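Local coordinates for Glyoxalase/bleomycin resistance protein/dioxygenase (Sphaerobacter thermophilus, PDB 4HC5), which belongs to the glyoxalase/bleomycin resistance/dioxygenase superfamily and may act as a dioxygenase, although its substrate and reaction are not established, at residues A[16-21]-A[68-73]; A[32-37]-A[95-100]; A[79-84]-A[126-131]. All blocks are in the same frame, centred on the assembly; numbering follows the deposited sequence. Where two conformers were deposited one is given.

Overall arrangement
The chain is built round two four-stranded mixed sheets, each with strand order 1-4-3-2, and the three contacts sample their edges and helices. Contact 3 is a partly buried parallel strand pair within the second sheet, held by backbone hydrogen bonds and one threonine hydroxyl. Contact 1 lies at the surface, where the outermost strand of the first sheet meets a loop mainly through carbon atoms, with no hydrogen bond between the segments. Contact 2, on the other side of the chain's centre from contact 1, joins the ends of the two helices by leucine packing and an arginine. Contacts 1 and 3 touch through Ile-19, Ile-20 and Asn-126, and all three reach the second subunit.

Contact 1: A[16-21]-A[68-73]; sequences SATIIV and PSWYED
Strand 16-20 comes nearest to the loop of 68-73 where Ile-20 faces Pro-68, their CA atoms 6.3 Å apart, and no hydrogen bond passes between the two segments. A short 3-10 turn, closed by the bond from Tyr-71 N to Pro-68 O, sets the proline, the tryptophan and the tyrosine on the side of the strand that carries Thr-18 and Ile-20. Ile-20 spreads its two branches over different partners. Its CG2, anti to the backbone N, slides past the proline ring and lies 3.5 Å from Pro-68 CD; its other branch folds (chi2 -61°) and brings CD1 to 3.5 Å from Tyr-71 CE2, oblique to the tyrosine ring. Pro-68 CD also sits 3.3 Å from the carbonyl O of Val-21, where the strand has just ended. Two residues earlier on the strand, Thr-18 and Tyr-71 approach from opposite directions, and the methyl CG2 of Thr-18 meets the phenol oxygen OH of Tyr-71 at 3.6 Å. The same methyl touches Trp-70 CZ3 obliquely, while Tyr-71 OH lies at the edge of the indole in its plane. Thr-18 presents carbon here, and its hydroxyl is used elsewhere: OG1, beside the backbone N (chi1 -54°), is hydrogen-bonded to the carbonyl of Gly-82 of the second subunit, against which Tyr-71 also packs. Arg-75 forms a cation-pi contact with the tyrosine ring. Strand 13-20 is hydrogen-bonded to strand 62-66 through Ala-17 and Ile-19, so the loop folds back beside a strand of its own sheet, a sheet that Ser-16 carries on into the second subunit. With methyl groups, proline carbons and ring atoms as the matching surfaces, cohesion between the segments rests on apolar and van der Waals contact, while the hydroxyl of Thr-18 is spent on the second subunit.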
ATOM      1  N   SER A  16       5.709   2.564   2.102  1.00 16.63           N
ATOM      2  CA  SER A  16       5.228   2.632   0.713  1.00 15.80           C
ATOM      3  C   SER A  16       4.502   1.340   0.382  1.00 15.39           C
ATOM      4  O   SER A  16       4.759   0.307   0.936  1.00 16.04           O
ATOM      5  CB  SER A  16       6.356   2.851  -0.285  1.00 17.98           C
ATOM      6  OG  SER A  16       7.460   2.010  -0.088  1.00 17.62           O
ATOM      7  N   ALA A  17       3.586   1.487  -0.589  1.00 16.29           N
ATOM      8  CA  ALA A  17       2.977   0.363  -1.323  1.00 15.79           C
ATOM      9  C   ALA A  17       3.331   0.582  -2.814  1.00 16.14           C
ATOM     10  O   ALA A  17       3.757   1.668  -3.192  1.00 17.68           O
ATOM     11  CB  ALA A  17       1.475   0.374  -1.120  1.00 17.21           C
ATOM     12  N   THR A  18       3.202  -0.451  -3.589  1.00 15.84           N
ATOM     13  CA  THR A  18       3.640  -0.444  -4.967  1.00 16.03           C
ATOM     14  C   THR A  18       2.479  -0.675  -5.947  1.00 16.05           C
ATOM     15  O   THR A  18       1.603  -1.521  -5.692  1.00 19.56           O
ATOM     16  CB  THR A  18       4.735  -1.530  -5.201  1.00 17.13           C
ATOM     17  OG1 THR A  18       5.789  -1.344  -4.264  1.00 17.78           O
ATOM     18  CG2 THR A  18       5.351  -1.517  -6.612  1.00 17.53           C
ATOM     19  N   ILE A  19       2.553   0.096  -7.032  1.00 15.51           N
ATOM     20  CA  ILE A  19       1.648  -0.207  -8.185  1.00 15.01           C
ATOM     21  C   ILE A  19       2.591  -0.572  -9.359  1.00 15.20           C
ATOM     22  O   ILE A  19       3.765  -0.279  -9.338  1.00 17.41           O
ATOM     23  CB  ILE A  19       0.710   0.910  -8.515  1.00 17.55           C
ATOM     24  CG1 ILE A  19       1.466   2.182  -8.930  1.00 17.06           C
ATOM     25  CG2 ILE A  19      -0.247   1.196  -7.338  1.00 18.43           C
ATOM     26  CD1 ILE A  19       0.601   3.294  -9.561  1.00 20.62           C
ATOM     27  N   ILE A  20       2.038  -1.239 -10.323  1.00 14.90           N
ATOM     28  CA  ILE A  20       2.755  -1.652 -11.542  1.00 14.69           C
ATOM     29  C   ILE A  20       2.284  -0.781 -12.704  1.00 13.49           C
ATOM     30  O   ILE A  20       1.106  -0.748 -13.016  1.00 15.01           O
ATOM     31  CB  ILE A  20       2.538  -3.157 -11.781  1.00 14.16           C
ATOM     32  CG1 ILE A  20       2.781  -4.034 -10.532  1.00 17.35           C
ATOM     33  CG2 ILE A  20       3.447  -3.649 -12.940  1.00 16.58           C
ATOM     34  CD1 ILE A  20       4.174  -4.010  -9.939  1.00 17.73           C
ATOM     35  N   VAL A  21       3.279  -0.198 -13.348  1.00 13.95           N
ATOM     36  CA  VAL A  21       3.086   0.683 -14.482  1.00 15.56           C
ATOM     37  C   VAL A  21       3.896   0.177 -15.678  1.00 16.27           C
ATOM     38  O   VAL A  21       4.795  -0.637 -15.504  1.00 16.42           O
ATOM     39  CB  VAL A  21       3.413   2.165 -14.167  1.00 15.12           C
ATOM     40  CG1 VAL A  21       2.511   2.662 -12.987  1.00 17.40           C
ATOM     41  CG2 VAL A  21       4.877   2.402 -13.926  1.00 16.94           C
ATOM     42  N   PRO A  68       6.732  -4.315 -14.409  1.00 15.95           N
ATOM     43  CA  PRO A  68       6.656  -5.738 -14.393  1.00 16.67           C
ATOM     44  C   PRO A  68       8.002  -6.425 -14.247  1.00 17.25           C
ATOM     45  O   PRO A  68       8.152  -7.490 -13.610  1.00 18.62           O
ATOM     46  CB  PRO A  68       5.975  -6.057 -15.706  1.00 16.27           C
ATOM     47  CG  PRO A  68       5.135  -4.867 -15.980  1.00 17.52           C
ATOM     48  CD  PRO A  68       5.923  -3.712 -15.460  1.00 15.05           C
ATOM     49  N   SER A  69       9.012  -5.820 -14.856  1.00 16.78           N
ATOM     50  CA  SER A  69      10.358  -6.401 -14.789  1.00 19.49           C
ATOM     51  C   SER A  69      11.006  -6.489 -13.431  1.00 20.96           C
ATOM     52  O   SER A  69      12.031  -7.151 -13.269  1.00 24.77           O
ATOM     53  CB  SER A  69      11.272  -5.685 -15.707  1.00 19.01           C
ATOM     54  OG  SER A  69      11.408  -4.302 -15.405  1.00 20.11           O
ATOM     55  N   TRP A  70      10.455  -5.744 -12.488  1.00 19.44           N
ATOM     56  CA  TRP A  70      10.910  -5.859 -11.092  1.00 21.12           C
ATOM     57  C   TRP A  70      10.643  -7.213 -10.470  1.00 22.64           C
ATOM     58  O   TRP A  70      11.235  -7.538  -9.432  1.00 24.28           O
ATOM     59  CB  TRP A  70      10.226  -4.840 -10.161  1.00 21.88           C
ATOM     60  CG  TRP A  70      10.633  -3.386 -10.335  1.00 22.38           C
ATOM     61  CD1 TRP A  70      11.368  -2.786 -11.316  1.00 21.86           C
ATOM     62  CD2 TRP A  70      10.277  -2.325  -9.426  1.00 20.32           C
ATOM     63  NE1 TRP A  70      11.446  -1.446 -11.113  1.00 20.59           N
ATOM     64  CE2 TRP A  70      10.819  -1.125  -9.942  1.00 23.63           C
ATOM     65  CE3 TRP A  70       9.520  -2.284  -8.282  1.00 21.13           C
ATOM     66  CZ2 TRP A  70      10.697   0.098  -9.286  1.00 21.88           C
ATOM     67  CZ3 TRP A  70       9.410  -1.041  -7.613  1.00 21.26           C
ATOM     68  CH2 TRP A  70       9.997   0.105  -8.105  1.00 24.41           C
ATOM     69  N   TYR A  71       9.713  -7.967 -11.040  1.00 20.28           N
ATOM     70  CA  TYR A  71       9.117  -9.133 -10.403  1.00 21.03           C
ATOM     71  C   TYR A  71       9.274 -10.428 -11.191  1.00 21.79           C
ATOM     72  O   TYR A  71       9.439 -10.401 -12.378  1.00 23.58           O
ATOM     73  CB  TYR A  71       7.641  -8.867 -10.088  1.00 21.12           C
ATOM     74  CG  TYR A  71       7.464  -7.742  -9.116  1.00 21.00           C
ATOM     75  CD1 TYR A  71       7.578  -7.960  -7.774  1.00 21.73           C
ATOM     76  CD2 TYR A  71       7.223  -6.464  -9.541  1.00 21.96           C
ATOM     77  CE1 TYR A  71       7.441  -6.939  -6.872  1.00 28.44           C
ATOM     78  CE2 TYR A  71       7.090  -5.434  -8.643  1.00 22.73           C
ATOM     79  CZ  TYR A  71       7.211  -5.684  -7.312  1.00 25.09           C
ATOM     80  OH  TYR A  71       7.086  -4.706  -6.352  1.00 27.64           O
ATOM     81  N   GLU A  72       9.228 -11.539 -10.478  1.00 21.59           N
ATOM     82  CA  GLU A  72       9.381 -12.867 -11.056  1.00 22.19           C
ATOM     83  C   GLU A  72       8.068 -13.585 -11.224  1.00 25.03           C
ATOM     84  O   GLU A  72       8.041 -14.651 -11.759  1.00 27.49           O
ATOM     85  CB  GLU A  72      10.258 -13.737 -10.178  1.00 25.57           C
ATOM     86  CG  GLU A  72      11.645 -13.222  -9.983  1.00 28.82           C
ATOM     87  CD  GLU A  72      12.352 -12.964 -11.274  1.00 40.10           C
ATOM     88  OE1 GLU A  72      12.337 -13.816 -12.157  1.00 57.96           O
ATOM     89  OE2 GLU A  72      12.915 -11.893 -11.411  1.00 57.63           O
ATOM     90  N   ASP A  73       6.988 -13.030 -10.720  1.00 21.98           N
ATOM     91  CA  ASP A  73       5.714 -13.701 -10.765  1.00 21.88           C
ATOM     92  C   ASP A  73       4.723 -13.271 -11.826  1.00 21.21           C
ATOM     93  O   ASP A  73       3.635 -13.680 -11.786  1.00 23.83           O
ATOM     94  CB  ASP A  73       5.035 -13.711  -9.395  1.00 21.99           C
ATOM     95  CG  ASP A  73       4.561 -12.338  -8.936  1.00 25.29           C
ATOM     96  OD1 ASP A  73       4.851 -11.357  -9.575  1.00 22.19           O
ATOM     97  OD2 ASP A  73       3.888 -12.303  -7.923  1.00 25.73           O
TER

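Contact 2: A[32-37]-A[95-100]; sequences VNTLGF and KTLTER
Leu-97 reaches from helix 90-99 across the end of helix 24-34, its CD2 methyl lying over the carbonyl O of Thr-34 at 3.3 Å and against Leu-35 CD2 at 3.8 Å. The two leucines cross at about a right angle and meet through their terminal methyls; Leu-35 starts out pointing away from the partner helix, and only its end comes back to it, with CG beside the backbone N (chi1 -59°) and CD2 as the methyl that touches Leu-97. Both leucines are buried, and Leu-97 continues inward onto Val-102 and Phe-104. The polar half of the contact belongs to Arg-100. Its chain is extended from CG to NE and passes Thr-34 in the opposite direction, so that its CB lies 4.0 Å from Thr-34 CG2 while the guanidinium arrives at the Thr-34 carbonyl. There NH2 donates to Thr-34 O at 2.8 Å, with an N-H...O angle of 148°. The oxygen lies in the guanidinium plane, but the nitrogen stands 39° above the plane of the carbonyl. In this glyoxalase-superfamily fold helix 24-34 follows strand 13-20 and helix 90-99 follows strand 79-87, and the contact brings their C-terminal ends together, where main-chain carbonyls point outward. Gly-36, with its positive phi, is the first residue to leave the helical conformation after helix 24-34. A cationic group beside such an end would probably be favoured by the helix dipole and may polarise the Thr-34 carbonyl. One face of the guanidinium carries Thr-96 CG2, 3.2 Å above its plane and offset toward the rim, which probably limits its rotation. Met-10 of the second subunit packs on Thr-96, Leu-97 and Arg-100.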
ATOM      1  N   VAL A  32       2.343  13.080 -10.711  1.00 17.80           N
ATOM      2  CA  VAL A  32       2.805  14.373 -10.264  1.00 17.30           C
ATOM      3  C   VAL A  32       1.884  15.491 -10.882  1.00 20.71           C
ATOM      4  O   VAL A  32       1.304  16.321 -10.154  1.00 23.41           O
ATOM      5  CB  VAL A  32       4.303  14.620 -10.590  1.00 19.01           C
ATOM      6  CG1 VAL A  32       4.695  16.101 -10.317  1.00 22.45           C
ATOM      7  CG2 VAL A  32       5.143  13.609  -9.812  1.00 20.71           C
ATOM      8  N   ASN A  33       1.782  15.527 -12.197  1.00 20.41           N
ATOM      9  CA  ASN A  33       1.098  16.660 -12.861  1.00 20.77           C
ATOM     10  C   ASN A  33      -0.403  16.577 -12.906  1.00 22.62           C
ATOM     11  O   ASN A  33      -1.095  17.557 -12.980  1.00 29.31           O
ATOM     12  CB  ASN A  33       1.721  16.853 -14.229  1.00 24.16           C
ATOM     13  CG  ASN A  33       3.141  17.256 -14.096  1.00 26.73           C
ATOM     14  OD1 ASN A  33       3.461  18.096 -13.260  1.00 30.27           O
ATOM     15  ND2 ASN A  33       4.019  16.609 -14.874  1.00 34.90           N
ATOM     16  N   THR A  34      -0.915  15.368 -12.982  1.00 18.34           N
ATOM     17  CA  THR A  34      -2.352  15.177 -13.006  1.00 19.00           C
ATOM     18  C   THR A  34      -2.957  15.008 -11.592  1.00 19.03           C
ATOM     19  O   THR A  34      -3.921  15.687 -11.250  1.00 20.56           O
ATOM     20  CB  THR A  34      -2.831  14.087 -13.960  1.00 18.55           C
ATOM     21  OG1 THR A  34      -2.420  14.407 -15.312  1.00 25.31           O
ATOM     22  CG2 THR A  34      -4.381  13.866 -13.897  1.00 22.11           C
ATOM     23  N   LEU A  35      -2.389  14.104 -10.784  1.00 18.06           N
ATOM     24  CA  LEU A  35      -2.901  13.867  -9.431  1.00 19.51           C
ATOM     25  C   LEU A  35      -2.357  14.788  -8.369  1.00 19.17           C
ATOM     26  O   LEU A  35      -2.851  14.819  -7.251  1.00 21.18           O
ATOM     27  CB  LEU A  35      -2.794  12.426  -8.975  1.00 18.87           C
ATOM     28  CG  LEU A  35      -3.503  11.356  -9.816  1.00 20.04           C
ATOM     29  CD1 LEU A  35      -3.394   9.989  -9.143  1.00 20.24           C
ATOM     30  CD2 LEU A  35      -4.947  11.736 -10.137  1.00 24.26           C
ATOM     31  N   GLY A  36      -1.304  15.497  -8.680  1.00 21.36           N
ATOM     32  CA  GLY A  36      -0.754  16.434  -7.688  1.00 19.00           C
ATOM     33  C   GLY A  36       0.187  15.857  -6.639  1.00 19.28           C
ATOM     34  O   GLY A  36       0.527  16.521  -5.647  1.00 22.46           O
ATOM     35  N   PHE A  37       0.639  14.627  -6.866  1.00 18.00           N
ATOM     36  CA  PHE A  37       1.631  14.057  -5.945  1.00 18.19           C
ATOM     37  C   PHE A  37       2.997  14.741  -6.175  1.00 17.30           C
ATOM     38  O   PHE A  37       3.216  15.421  -7.177  1.00 19.91           O
ATOM     39  CB  PHE A  37       1.826  12.571  -6.181  1.00 17.08           C
ATOM     40  CG  PHE A  37       0.690  11.654  -5.751  1.00 17.07           C
ATOM     41  CD1 PHE A  37      -0.630  11.922  -5.997  1.00 22.31           C
ATOM     42  CD2 PHE A  37       0.955  10.462  -5.126  1.00 19.01           C
ATOM     43  CE1 PHE A  37      -1.652  11.011  -5.645  1.00 21.89           C
ATOM     44  CE2 PHE A  37      -0.033   9.550  -4.824  1.00 19.21           C
ATOM     45  CZ  PHE A  37      -1.335   9.820  -5.061  1.00 20.46           C
ATOM     46  N   LYS A  95     -14.346  17.077 -10.314  1.00 20.28           N
ATOM     47  CA  LYS A  95     -14.467  18.109 -11.320  1.00 20.38           C
ATOM     48  C   LYS A  95     -13.085  18.339 -11.957  1.00 21.03           C
ATOM     49  O   LYS A  95     -12.945  18.307 -13.199  1.00 21.72           O
ATOM     50  CB  LYS A  95     -15.000  19.385 -10.715  1.00 23.89           C
ATOM     51  CG  LYS A  95     -15.263  20.455 -11.774  1.00 28.16           C
ATOM     52  CD  LYS A  95     -16.058  21.542 -11.103  1.00 38.34           C
ATOM     53  CE  LYS A  95     -15.356  22.862 -11.064  1.00 52.64           C
ATOM     54  NZ  LYS A  95     -15.688  23.568 -12.311  1.00 63.43           N
ATOM     55  N   THR A  96     -12.079  18.655 -11.115  1.00 21.48           N
ATOM     56  CA  THR A  96     -10.794  19.063 -11.678  1.00 22.14           C
ATOM     57  C   THR A  96     -10.073  17.876 -12.322  1.00 21.58           C
ATOM     58  O   THR A  96      -9.526  17.970 -13.392  1.00 22.36           O
ATOM     59  CB  THR A  96      -9.949  19.685 -10.611  1.00 22.56           C
ATOM     60  OG1 THR A  96     -10.691  20.840 -10.122  1.00 28.96           O
ATOM     61  CG2 THR A  96      -8.535  20.025 -11.074  1.00 25.33           C
ATOM     62  N   LEU A  97     -10.114  16.717 -11.675  1.00 19.31           N
ATOM     63  CA  LEU A  97      -9.480  15.543 -12.306  1.00 18.58           C
ATOM     64  C   LEU A  97     -10.137  15.137 -13.632  1.00 18.37           C
ATOM     65  O   LEU A  97      -9.467  14.754 -14.575  1.00 20.19           O
ATOM     66  CB  LEU A  97      -9.382  14.332 -11.366  1.00 18.34           C
ATOM     67  CG  LEU A  97      -8.440  14.534 -10.136  1.00 18.10           C
ATOM     68  CD1 LEU A  97      -8.474  13.271  -9.250  1.00 20.96           C
ATOM     69  CD2 LEU A  97      -7.001  14.913 -10.532  1.00 21.34           C
ATOM     70  N   THR A  98     -11.479  15.255 -13.701  1.00 18.04           N
ATOM     71  CA  THR A  98     -12.168  15.004 -14.984  1.00 19.76           C
ATOM     72  C   THR A  98     -11.682  16.001 -16.069  1.00 22.09           C
ATOM     73  O   THR A  98     -11.427  15.619 -17.187  1.00 22.68           O
ATOM     74  CB  THR A  98     -13.691  15.113 -14.827  1.00 19.90           C
ATOM     75  OG1 THR A  98     -14.107  14.025 -13.999  1.00 20.54           O
ATOM     76  CG2 THR A  98     -14.430  14.970 -16.152  1.00 23.12           C
ATOM     77  N   GLU A  99     -11.591  17.273 -15.716  1.00 21.39           N
ATOM     78  CA  GLU A  99     -11.053  18.340 -16.626  1.00 22.94           C
ATOM     79  C   GLU A  99      -9.634  18.000 -17.161  1.00 21.13           C
ATOM     80  O   GLU A  99      -9.299  18.230 -18.283  1.00 25.77           O
ATOM     81  CB  GLU A  99     -11.026  19.696 -15.941  1.00 26.61           C
ATOM     82  CG  GLU A  99     -12.361  20.360 -15.693  1.00 30.33           C
ATOM     83  CD  GLU A  99     -12.254  21.633 -14.840  1.00 40.34           C
ATOM     84  OE1 GLU A  99     -11.112  22.104 -14.573  1.00 53.91           O
ATOM     85  OE2 GLU A  99     -13.336  22.142 -14.434  1.00 51.25           O
ATOM     86  N   ARG A 100      -8.866  17.302 -16.302  1.00 21.70           N
ATOM     87  CA  ARG A 100      -7.472  16.949 -16.539  1.00 22.59           C
ATOM     88  C   ARG A 100      -7.341  15.632 -17.306  1.00 24.73           C
ATOM     89  O   ARG A 100      -6.247  15.178 -17.611  1.00 27.14           O
ATOM     90  CB  ARG A 100      -6.650  16.893 -15.267  1.00 21.45           C
ATOM     91  CG  ARG A 100      -6.423  18.221 -14.613  1.00 21.78           C
ATOM     92  CD  ARG A 100      -5.617  18.113 -13.346  1.00 24.54           C
ATOM     93  NE  ARG A 100      -5.497  19.363 -12.643  1.00 26.67           N
ATOM     94  CZ  ARG A 100      -4.951  19.509 -11.472  1.00 24.61           C
ATOM     95  NH1 ARG A 100      -4.911  20.710 -10.943  1.00 29.51           N
ATOM     96  NH2 ARG A 100      -4.415  18.464 -10.860  1.00 24.61           N
TER

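Contact 3: A[79-84]-A[126-131]; sequences GYTGIS and NQFFLV
Gln-127 O is gripped twice by Thr-81: the hydroxyl OG1 donates to it at 2.7 Å and the backbone N of the same residue at 3.2 Å. The amide donor lies in the plane of the carbonyl, whereas the hydroxyl is tilted 26° from that plane. Thr-81 OG1 sits between its own backbone N and carbonyl carbon (chi1 59°), a placing that lets it act in both directions: it donates across to Gln-127 O and accepts from Ile-83 N at 3.0 Å, closing an ST turn. With OG1 so placed, the methyl CG2 is turned to Asn-126 CB, 3.7 Å away, and over one face of the Phe-128 ring near its rim. Ile-83 lies alongside Phe-128 and points the same way, its CB 3.9 Å from Phe-128 CD1 and its CG2 at the ring edge, in plane. Beyond them, Ile-19 of strand 13-20 packs on both Thr-81 and Ile-83. Ser-84 and Phe-129 project from the other side of the sheet, where Ser-84 OG lies at the edge of the phenylalanine ring. Backbone bonds complete the pairing: Gln-127 N to Gly-79 O at 2.9 Å, nearly straight at 168°, and a weak one from Phe-129 N to Ile-83 O at 3.4 Å. Asn-126 ties this strand pair to the other sheet, its ND2 bonded to Ile-20 O, while its OD1 takes the N-H of Gly-78. Tyr-80 O accepts from Arg-75 of the second subunit. Between the bridges Tyr-80 to Gln-127 and Ser-84 to Phe-129 the register slips by two residues, a beta bulge in a parallel pair, with the Thr-81 hydroxyl bonded across it; these are the first and last strands of a beta-alpha-beta-beta-beta module, the repeating unit of the vicinal oxygen chelate fold.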
ATOM      1  N   GLY A  79      -6.098  -3.135 -13.248  1.00 20.91           N
ATOM      2  CA  GLY A  79      -6.933  -3.777 -12.288  1.00 21.89           C
ATOM      3  C   GLY A  79      -6.993  -3.076 -10.949  1.00 19.40           C
ATOM      4  O   GLY A  79      -6.420  -2.061 -10.739  1.00 17.62           O
ATOM      5  N   TYR A  80      -7.738  -3.680 -10.044  1.00 25.37           N
ATOM      6  CA  TYR A  80      -7.832  -3.181  -8.675  1.00 24.20           C
ATOM      7  C   TYR A  80      -6.519  -3.185  -7.978  1.00 22.85           C
ATOM      8  O   TYR A  80      -5.912  -4.182  -7.906  1.00 27.22           O
ATOM      9  CB  TYR A  80      -8.791  -4.041  -7.871  1.00 22.29           C
ATOM     10  CG  TYR A  80     -10.137  -3.872  -8.367  1.00 28.07           C
ATOM     11  CD1 TYR A  80     -10.795  -2.673  -8.227  1.00 23.47           C
ATOM     12  CD2 TYR A  80     -10.764  -4.899  -9.047  1.00 27.09           C
ATOM     13  CE1 TYR A  80     -12.066  -2.507  -8.728  1.00 24.29           C
ATOM     14  CE2 TYR A  80     -12.035  -4.748  -9.542  1.00 36.51           C
ATOM     15  CZ  TYR A  80     -12.666  -3.551  -9.387  1.00 34.77           C
ATOM     16  OH  TYR A  80     -13.909  -3.430  -9.884  1.00 43.49           O
ATOM     17  N   THR A  81      -6.098  -2.037  -7.475  1.00 20.68           N
ATOM     18  CA  THR A  81      -4.833  -1.944  -6.783  1.00 19.34           C
ATOM     19  C   THR A  81      -4.949  -2.350  -5.325  1.00 18.60           C
ATOM     20  O   THR A  81      -3.984  -2.654  -4.728  1.00 21.81           O
ATOM     21  CB  THR A  81      -4.273  -0.523  -6.792  1.00 18.26           C
ATOM     22  OG1 THR A  81      -5.195   0.362  -6.180  1.00 17.46           O
ATOM     23  CG2 THR A  81      -3.969  -0.056  -8.201  1.00 18.26           C
ATOM     24  N   GLY A  82      -6.150  -2.291  -4.807  1.00 18.26           N
ATOM     25  CA  GLY A  82      -6.337  -2.480  -3.343  1.00 18.69           C
ATOM     26  C   GLY A  82      -5.932  -1.233  -2.578  1.00 17.02           C
ATOM     27  O   GLY A  82      -5.877  -1.228  -1.355  1.00 16.98           O
ATOM     28  N   ILE A  83      -5.610  -0.149  -3.273  1.00 17.17           N
ATOM     29  CA  ILE A  83      -5.220   1.155  -2.652  1.00 16.47           C
ATOM     30  C   ILE A  83      -6.436   2.059  -2.666  1.00 18.00           C
ATOM     31  O   ILE A  83      -7.061   2.324  -3.691  1.00 18.51           O
ATOM     32  CB  ILE A  83      -4.016   1.812  -3.325  1.00 17.88           C
ATOM     33  CG1 ILE A  83      -2.778   0.941  -3.138  1.00 18.30           C
ATOM     34  CG2 ILE A  83      -3.753   3.229  -2.781  1.00 19.25           C
ATOM     35  CD1 ILE A  83      -1.558   1.301  -3.997  1.00 19.73           C
ATOM     36  N   SER A  84      -6.721   2.600  -1.478  1.00 16.35           N
ATOM     37  CA  SER A  84      -7.776   3.597  -1.323  1.00 16.77           C
ATOM     38  C   SER A  84      -7.100   4.923  -0.967  1.00 15.97           C
ATOM     39  O   SER A  84      -6.119   4.974  -0.200  1.00 17.29           O
ATOM     40  CB  SER A  84      -8.774   3.234  -0.258  1.00 17.52           C
ATOM     41  OG  SER A  84      -9.427   1.998  -0.542  1.00 21.94           O
ATOM     42  N   ASN A 126      -4.742   0.971 -13.758  1.00 14.89           N
ATOM     43  CA  ASN A 126      -4.763   0.726 -12.280  1.00 15.41           C
ATOM     44  C   ASN A 126      -5.895   1.539 -11.632  1.00 14.56           C
ATOM     45  O   ASN A 126      -5.944   2.750 -11.808  1.00 17.54           O
ATOM     46  CB  ASN A 126      -3.446   1.165 -11.685  1.00 15.18           C
ATOM     47  CG  ASN A 126      -2.248   0.315 -12.161  1.00 15.06           C
ATOM     48  OD1 ASN A 126      -2.330  -0.919 -12.120  1.00 16.55           O
ATOM     49  ND2 ASN A 126      -1.165   0.960 -12.599  1.00 16.65           N
ATOM     50  N   GLN A 127      -6.713   0.819 -10.883  1.00 15.31           N
ATOM     51  CA  GLN A 127      -7.906   1.404 -10.265  0.50 15.30           C
ATOM     52  C   GLN A 127      -7.730   1.681  -8.760  1.00 15.58           C
ATOM     53  O   GLN A 127      -7.189   0.890  -7.991  1.00 16.88           O
ATOM     54  CB  GLN A 127      -9.135   0.517 -10.468  0.50 18.45           C
ATOM     55  CG  GLN A 127     -10.446   1.310 -10.223  0.50 17.50           C
ATOM     56  CD  GLN A 127     -11.696   0.498 -10.558  0.50 20.59           C
ATOM     57  OE1 GLN A 127     -12.544   0.855 -11.421  0.50 25.93           O
ATOM     58  NE2 GLN A 127     -11.836  -0.558  -9.846  0.50 23.53           N
ATOM     59  N   PHE A 128      -8.168   2.906  -8.448  1.00 16.47           N
ATOM     60  CA  PHE A 128      -8.136   3.366  -7.018  1.00 15.41           C
ATOM     61  C   PHE A 128      -9.556   3.662  -6.593  1.00 15.00           C
ATOM     62  O   PHE A 128     -10.371   4.220  -7.350  1.00 16.92           O
ATOM     63  CB  PHE A 128      -7.293   4.639  -6.896  1.00 16.81           C
ATOM     64  CG  PHE A 128      -5.877   4.475  -7.312  1.00 16.13           C
ATOM     65  CD1 PHE A 128      -4.932   4.013  -6.472  1.00 16.34           C
ATOM     66  CD2 PHE A 128      -5.483   4.709  -8.611  1.00 18.45           C
ATOM     67  CE1 PHE A 128      -3.629   3.839  -6.860  1.00 18.28           C
ATOM     68  CE2 PHE A 128      -4.185   4.495  -9.035  1.00 18.75           C
ATOM     69  CZ  PHE A 128      -3.221   4.099  -8.117  1.00 19.32           C
ATOM     70  N   PHE A 129      -9.810   3.477  -5.292  1.00 15.23           N
ATOM     71  CA  PHE A 129     -11.046   3.902  -4.621  1.00 14.83           C
ATOM     72  C   PHE A 129     -10.746   5.248  -3.968  1.00 14.24           C
ATOM     73  O   PHE A 129      -9.750   5.364  -3.247  1.00 17.28           O
ATOM     74  CB  PHE A 129     -11.421   2.849  -3.606  1.00 16.02           C
ATOM     75  CG  PHE A 129     -12.774   3.030  -2.942  1.00 16.58           C
ATOM     76  CD1 PHE A 129     -13.908   3.290  -3.713  1.00 16.89           C
ATOM     77  CD2 PHE A 129     -12.953   2.800  -1.581  1.00 18.63           C
ATOM     78  CE1 PHE A 129     -15.141   3.369  -3.092  1.00 19.01           C
ATOM     79  CE2 PHE A 129     -14.186   2.866  -0.984  1.00 19.11           C
ATOM     80  CZ  PHE A 129     -15.294   3.144  -1.779  1.00 18.80           C
ATOM     81  N   LEU A 130     -11.531   6.290  -4.296  1.00 14.42           N
ATOM     82  CA  LEU A 130     -11.367   7.625  -3.870  1.00 15.52           C
ATOM     83  C   LEU A 130     -12.513   7.937  -2.915  1.00 14.69           C
ATOM     84  O   LEU A 130     -13.671   7.884  -3.296  1.00 15.91           O
ATOM     85  CB  LEU A 130     -11.358   8.606  -5.044  1.00 16.22           C
ATOM     86  CG  LEU A 130     -11.174  10.062  -4.709  1.00 16.95           C
ATOM     87  CD1 LEU A 130      -9.823  10.323  -4.041  1.00 19.24           C
ATOM     88  CD2 LEU A 130     -11.342  10.962  -5.975  1.00 19.24           C
ATOM     89  N   VAL A 131     -12.156   8.313  -1.678  1.00 15.62           N
ATOM     90  CA  VAL A 131     -13.114   8.527  -0.605  1.00 16.29           C
ATOM     91  C   VAL A 131     -12.935   9.896   0.021  1.00 17.42           C
ATOM     92  O   VAL A 131     -11.824  10.345   0.231  1.00 17.76           O
ATOM     93  CB  VAL A 131     -12.967   7.413   0.501  1.00 18.76           C
ATOM     94  CG1 VAL A 131     -14.097   7.601   1.527  1.00 21.25           C
ATOM     95  CG2 VAL A 131     -12.985   6.040  -0.107  1.00 22.14           C
TER